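Local coordinates for Csm3 (Thermoplasma volcanium, PDB 6AE2), which is a RAMP-superfamily subunit of the type III-A CRISPR-Cas effector complex that probably binds RNA and acts as an endonuclease, at residues Tyr28-Asn33 and Pro227-Ile232; Thr123-Arg128 and Ile180-Tyr185. All coordinates share one frame; numbering follows the deposited sequence.

Contact 1: Tyr28-Asn33 and Pro227-Ile232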
# COMPACT_ATOMS: atom_id res chain seq x y z
N TYR A 28 -13.22 7.77 31.18
CA TYR A 28 -11.80 7.95 30.89
C TYR A 28 -11.61 8.05 29.39
O TYR A 28 -12.49 7.68 28.61
CB TYR A 28 -10.96 6.81 31.47
CG TYR A 28 -11.53 5.42 31.22
CD1 TYR A 28 -11.25 4.72 30.06
CD2 TYR A 28 -12.35 4.82 32.16
CE1 TYR A 28 -11.77 3.46 29.84
CE2 TYR A 28 -12.87 3.56 31.96
CZ TYR A 28 -12.59 2.88 30.80
OH TYR A 28 -13.12 1.63 30.61
N ASN A 29 -10.45 8.55 29.00
CA ASN A 29 -9.98 8.47 27.63
C ASN A 29 -8.98 7.33 27.51
O ASN A 29 -8.19 7.09 28.42
CB ASN A 29 -9.32 9.78 27.17
CG ASN A 29 -10.23 10.98 27.34
OD1 ASN A 29 -11.41 10.93 27.01
ND2 ASN A 29 -9.67 12.08 27.84
N ILE A 30 -9.03 6.63 26.38
CA ILE A 30 -8.02 5.64 26.03
C ILE A 30 -7.11 6.28 24.99
O ILE A 30 -7.57 6.75 23.94
CB ILE A 30 -8.65 4.35 25.49
CG1 ILE A 30 -9.49 3.67 26.57
CG2 ILE A 30 -7.57 3.40 24.99
CD1 ILE A 30 -10.51 2.69 26.02
N ILE A 31 -5.81 6.32 25.28
CA ILE A 31 -4.82 6.96 24.42
C ILE A 31 -4.03 5.87 23.71
O ILE A 31 -3.54 4.93 24.35
CB ILE A 31 -3.89 7.88 25.22
CG1 ILE A 31 -4.71 8.86 26.08
CG2 ILE A 31 -2.98 8.65 24.28
CD1 ILE A 31 -5.78 9.60 25.32
N TYR A 32 -3.91 6.00 22.39
CA TYR A 32 -3.11 5.10 21.57
C TYR A 32 -2.02 5.91 20.88
O TYR A 32 -2.32 6.89 20.18
CB TYR A 32 -3.97 4.39 20.51
CG TYR A 32 -4.93 3.34 21.03
CD1 TYR A 32 -4.48 2.08 21.39
CD2 TYR A 32 -6.29 3.60 21.13
CE1 TYR A 32 -5.35 1.11 21.85
CE2 TYR A 32 -7.17 2.64 21.59
CZ TYR A 32 -6.70 1.40 21.95
OH TYR A 32 -7.58 0.44 22.41
N ASN A 33 -0.77 5.52 21.08
CA ASN A 33 0.35 6.13 20.36
C ASN A 33 0.54 5.33 19.07
O ASN A 33 1.31 4.37 19.02
CB ASN A 33 1.61 6.16 21.21
CG ASN A 33 1.57 7.24 22.27
OD1 ASN A 33 1.31 8.41 21.97
ND2 ASN A 33 1.83 6.87 23.51
N PRO A 227 -2.87 0.33 25.03
CA PRO A 227 -3.74 1.45 25.41
C PRO A 227 -3.34 2.05 26.75
O PRO A 227 -3.03 1.34 27.71
CB PRO A 227 -5.13 0.82 25.48
CG PRO A 227 -4.87 -0.64 25.72
CD PRO A 227 -3.61 -0.94 24.97
N ILE A 228 -3.34 3.38 26.80
CA ILE A 228 -3.16 4.13 28.04
C ILE A 228 -4.51 4.70 28.44
O ILE A 228 -5.08 5.53 27.73
CB ILE A 228 -2.11 5.25 27.89
CG1 ILE A 228 -0.79 4.69 27.35
CG2 ILE A 228 -1.90 5.95 29.22
CD1 ILE A 228 0.30 5.74 27.24
N LYS A 229 -5.03 4.25 29.58
CA LYS A 229 -6.27 4.78 30.13
C LYS A 229 -5.95 5.93 31.07
O LYS A 229 -5.12 5.79 31.98
CB LYS A 229 -7.05 3.70 30.87
CG LYS A 229 -7.71 2.66 29.98
CD LYS A 229 -8.24 1.51 30.82
CE LYS A 229 -9.40 0.80 30.15
NZ LYS A 229 -10.06 -0.15 31.08
N LYS A 230 -6.60 7.08 30.86
CA LYS A 230 -6.43 8.25 31.71
C LYS A 230 -7.79 8.68 32.24
O LYS A 230 -8.65 9.10 31.47
CB LYS A 230 -5.76 9.40 30.95
CG LYS A 230 -4.75 8.95 29.91
CD LYS A 230 -3.50 9.83 29.91
CE LYS A 230 -3.86 11.31 29.83
NZ LYS A 230 -2.68 12.15 29.48
N GLY A 231 -7.97 8.56 33.56
CA GLY A 231 -9.14 9.08 34.22
C GLY A 231 -8.90 10.47 34.77
O GLY A 231 -7.87 11.10 34.52
N ILE A 232 -9.87 10.95 35.55
CA ILE A 232 -9.76 12.29 36.12
C ILE A 232 -8.51 12.40 36.99
O ILE A 232 -7.91 13.48 37.07
CB ILE A 232 -11.04 12.64 36.91
CG1 ILE A 232 -10.99 14.07 37.45
CG2 ILE A 232 -11.27 11.64 38.04
CD1 ILE A 232 -10.51 15.10 36.43

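Contact 2: Thr123-Arg128 and Ile180-Tyr185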
# COMPACT_ATOMS: atom_id res chain seq x y z
N THR A 123 -18.35 13.65 21.27
CA THR A 123 -17.22 13.06 20.56
C THR A 123 -16.68 11.84 21.31
O THR A 123 -16.48 11.89 22.53
CB THR A 123 -16.11 14.10 20.38
OG1 THR A 123 -16.41 14.93 19.25
CG2 THR A 123 -14.75 13.44 20.17
N ARG A 124 -16.46 10.75 20.58
CA ARG A 124 -15.92 9.52 21.15
C ARG A 124 -14.57 9.11 20.60
O ARG A 124 -13.87 8.34 21.27
CB ARG A 124 -16.90 8.35 20.93
CG ARG A 124 -18.23 8.50 21.64
CD ARG A 124 -18.11 8.21 23.12
NE ARG A 124 -19.30 7.56 23.65
CZ ARG A 124 -20.51 8.12 23.72
NH1 ARG A 124 -20.71 9.35 23.28
NH2 ARG A 124 -21.52 7.44 24.23
N LEU A 125 -14.17 9.59 19.43
CA LEU A 125 -12.94 9.12 18.80
C LEU A 125 -12.29 10.26 18.03
O LEU A 125 -12.90 10.81 17.11
CB LEU A 125 -13.21 7.94 17.88
CG LEU A 125 -12.08 7.57 16.91
CD1 LEU A 125 -11.03 6.74 17.62
CD2 LEU A 125 -12.63 6.83 15.70
N ILE A 126 -11.06 10.60 18.39
CA ILE A 126 -10.22 11.52 17.64
C ILE A 126 -9.04 10.75 17.08
O ILE A 126 -8.35 10.04 17.83
CB ILE A 126 -9.73 12.69 18.50
CG1 ILE A 126 -10.90 13.44 19.15
CG2 ILE A 126 -8.88 13.64 17.67
CD1 ILE A 126 -10.45 14.41 20.23
N ILE A 127 -8.81 10.88 15.78
CA ILE A 127 -7.56 10.47 15.15
C ILE A 127 -6.86 11.74 14.69
O ILE A 127 -7.35 12.44 13.80
CB ILE A 127 -7.79 9.50 13.99
CG1 ILE A 127 -8.54 8.26 14.46
CG2 ILE A 127 -6.45 9.10 13.37
CD1 ILE A 127 -8.69 7.19 13.40
N ARG A 128 -5.73 12.04 15.31
CA ARG A 128 -5.01 13.27 15.04
C ARG A 128 -4.08 13.11 13.85
O ARG A 128 -3.82 12.00 13.38
CB ARG A 128 -4.23 13.70 16.29
CG ARG A 128 -5.12 13.88 17.50
CD ARG A 128 -4.74 15.11 18.29
NE ARG A 128 -3.79 14.81 19.36
CZ ARG A 128 -4.00 15.10 20.64
NH1 ARG A 128 -5.11 15.73 21.01
NH2 ARG A 128 -3.09 14.79 21.56
N ILE A 180 -4.30 8.54 18.89
CA ILE A 180 -5.73 8.27 18.78
C ILE A 180 -6.32 8.34 20.19
O ILE A 180 -5.83 7.67 21.10
CB ILE A 180 -6.02 6.91 18.14
CG1 ILE A 180 -5.62 6.89 16.67
CG2 ILE A 180 -7.50 6.55 18.29
CD1 ILE A 180 -5.93 5.58 15.97
N ILE A 181 -7.36 9.15 20.35
CA ILE A 181 -7.99 9.36 21.65
C ILE A 181 -9.41 8.82 21.58
O ILE A 181 -10.23 9.28 20.76
CB ILE A 181 -7.98 10.84 22.06
CG1 ILE A 181 -6.55 11.38 22.05
CG2 ILE A 181 -8.61 11.01 23.43
CD1 ILE A 181 -6.47 12.87 21.83
N LEU A 182 -9.71 7.86 22.44
CA LEU A 182 -11.02 7.24 22.56
C LEU A 182 -11.62 7.64 23.90
O LEU A 182 -11.04 7.34 24.95
CB LEU A 182 -10.91 5.72 22.45
CG LEU A 182 -11.54 5.01 21.26
CD1 LEU A 182 -11.20 3.54 21.31
CD2 LEU A 182 -13.04 5.22 21.26
N SER A 183 -12.76 8.32 23.87
CA SER A 183 -13.44 8.74 25.08
C SER A 183 -14.52 7.73 25.44
O SER A 183 -15.33 7.34 24.59
CB SER A 183 -14.06 10.13 24.91
OG SER A 183 -13.05 11.09 24.65
N ILE A 184 -14.52 7.29 26.70
CA ILE A 184 -15.41 6.24 27.18
C ILE A 184 -16.35 6.84 28.21
O ILE A 184 -15.91 7.50 29.16
CB ILE A 184 -14.63 5.06 27.79
CG1 ILE A 184 -13.53 4.59 26.83
CG2 ILE A 184 -15.57 3.92 28.15
CD1 ILE A 184 -14.05 4.10 25.50
N TYR A 185 -17.65 6.60 28.04
CA TYR A 185 -18.66 7.08 28.96
C TYR A 185 -19.39 5.90 29.58
O TYR A 185 -19.41 4.79 29.03
CB TYR A 185 -19.66 8.01 28.24
CG TYR A 185 -19.06 9.33 27.82
CD1 TYR A 185 -18.15 9.40 26.77
CD2 TYR A 185 -19.39 10.51 28.48
CE1 TYR A 185 -17.59 10.61 26.39
CE2 TYR A 185 -18.84 11.72 28.10
CZ TYR A 185 -17.94 11.77 27.05
OH TYR A 185 -17.39 12.97 26.67

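Contact 1: Tyr28-Asn33 and Pro227-Ile232
Tyr28 meets Lys229 because its CG stands between the backbone N and the carbonyl carbon (chi1 45°), while the lysine chain runs out extended beyond CG. The two side chains therefore cross at a slant, with Lys229 CE 3.6 Å from Tyr28 CE1, an oblique approach to the ring. Ile30 CG1 sits at the ring edge in its plane, and also lies 4.0 Å from Lys229 CG, the two chains side by side. Along the same side, Pro227 CB is wedged between two apolar neighbours, 3.6 Å from Ile30 CG2 and 3.6 Å from Tyr32 CE1. Beyond the sheet, Glu190 OE1 hydrogen-bonds the Tyr28 hydroxyl and makes a long, weak ion pair with Lys229 NZ. On the other side Ile31 CB lies 4.1 Å from Ile228 CB. Lys230, bent at chi2 and chi3, crosses Ile31, with Lys230 CG 3.8 Å from Ile31 CG1. The pairing is antiparallel: Asn29-Lys230 and Ile31-Ile228 are hydrogen-bonded pairs with two backbone bonds each, the straightest from Ile228 N to Ile31 O (174°), and Ile30-Lys229 between them is non-hydrogen-bonded. Strand 220-230 is outermost in this chain's sheet; its inner edge is held by this ladder and by the packing of Pro227, Ile228 and the lysine methylenes, while the Glu190 carboxylate may slightly favour the positive charge of Lys229.

Contact 2: Thr123-Arg128 and Ile180-Tyr185
Ile126 and Ile181 exchange the two central backbone hydrogen bonds, Ile126 N to Ile181 O at 2.8 Å and Ile181 N to Ile126 O at 2.9 Å, each donor in the carbonyl plane. In this antiparallel ladder of the RAMP-family sheet they form the hydrogen-bonded pair between the non-hydrogen-bonded pairs Leu125-Leu182 and Ile127-Ile180. A third bond takes Ser183 N to Arg124 O at 2.8 Å, the donor well above the carbonyl plane, so this outer link is less ideally directed. Weaker CA-H...O contacts supplement all three acceptors, such as Leu125 CA on Ile181 O at 3.3 Å. Arg124 bends at chi2 and chi3 (-77° and -145°), which sets Tyr185 CD1 over one face of the Arg124 guanidinium, offset toward its rim, the two planes 46° apart. Arg124 NE forms a salt bridge with Asp188 OD2, and the same carboxylate oxygen accepts Tyr185 N, fixing the end of the strand. Ser183 OG is hydrogen-bonded to Asn29 OD1. Ile181 CD1 lies over one face of the Arg128 guanidinium, toward its rim, 3.5 Å from Arg128 CZ. On the other side of the sheet Leu125 CD1 touches Ile180 CG2 at 3.6 Å. Helix 104-109 packs there on Leu125 and Leu182 through Met108, helix 190-205 reaches Leu182 through Leu197, and strand 26-38 flanks strand 175-185 on the edge away from 123-128.

Contacts 1 and 2 are the two outer pairings of four neighbouring strand segments in one antiparallel sheet, in the order 123-128, 180-185, 28-33, 227-232, with their centres about 9 Å apart. The pairing of 180-185 with 28-33 joins them: Ile30 N lies 2.6 Å from Leu182 O and Tyr28 O 2.8 Å from Ile184 N, both probable hydrogen bonds. Side chains continue across the seam on both surfaces. On the side facing helix 190-205, Ile30 CD1 packs on Ile184 CG1 at 3.7 Å; on the other, Ile31 CD1 meets Ile181 CG2 at 3.7 Å. Asn29 accepts from Trp26, whose ring stands edge-to-face to Tyr185. In sequence, contact 2 falls between the two strands of contact 1.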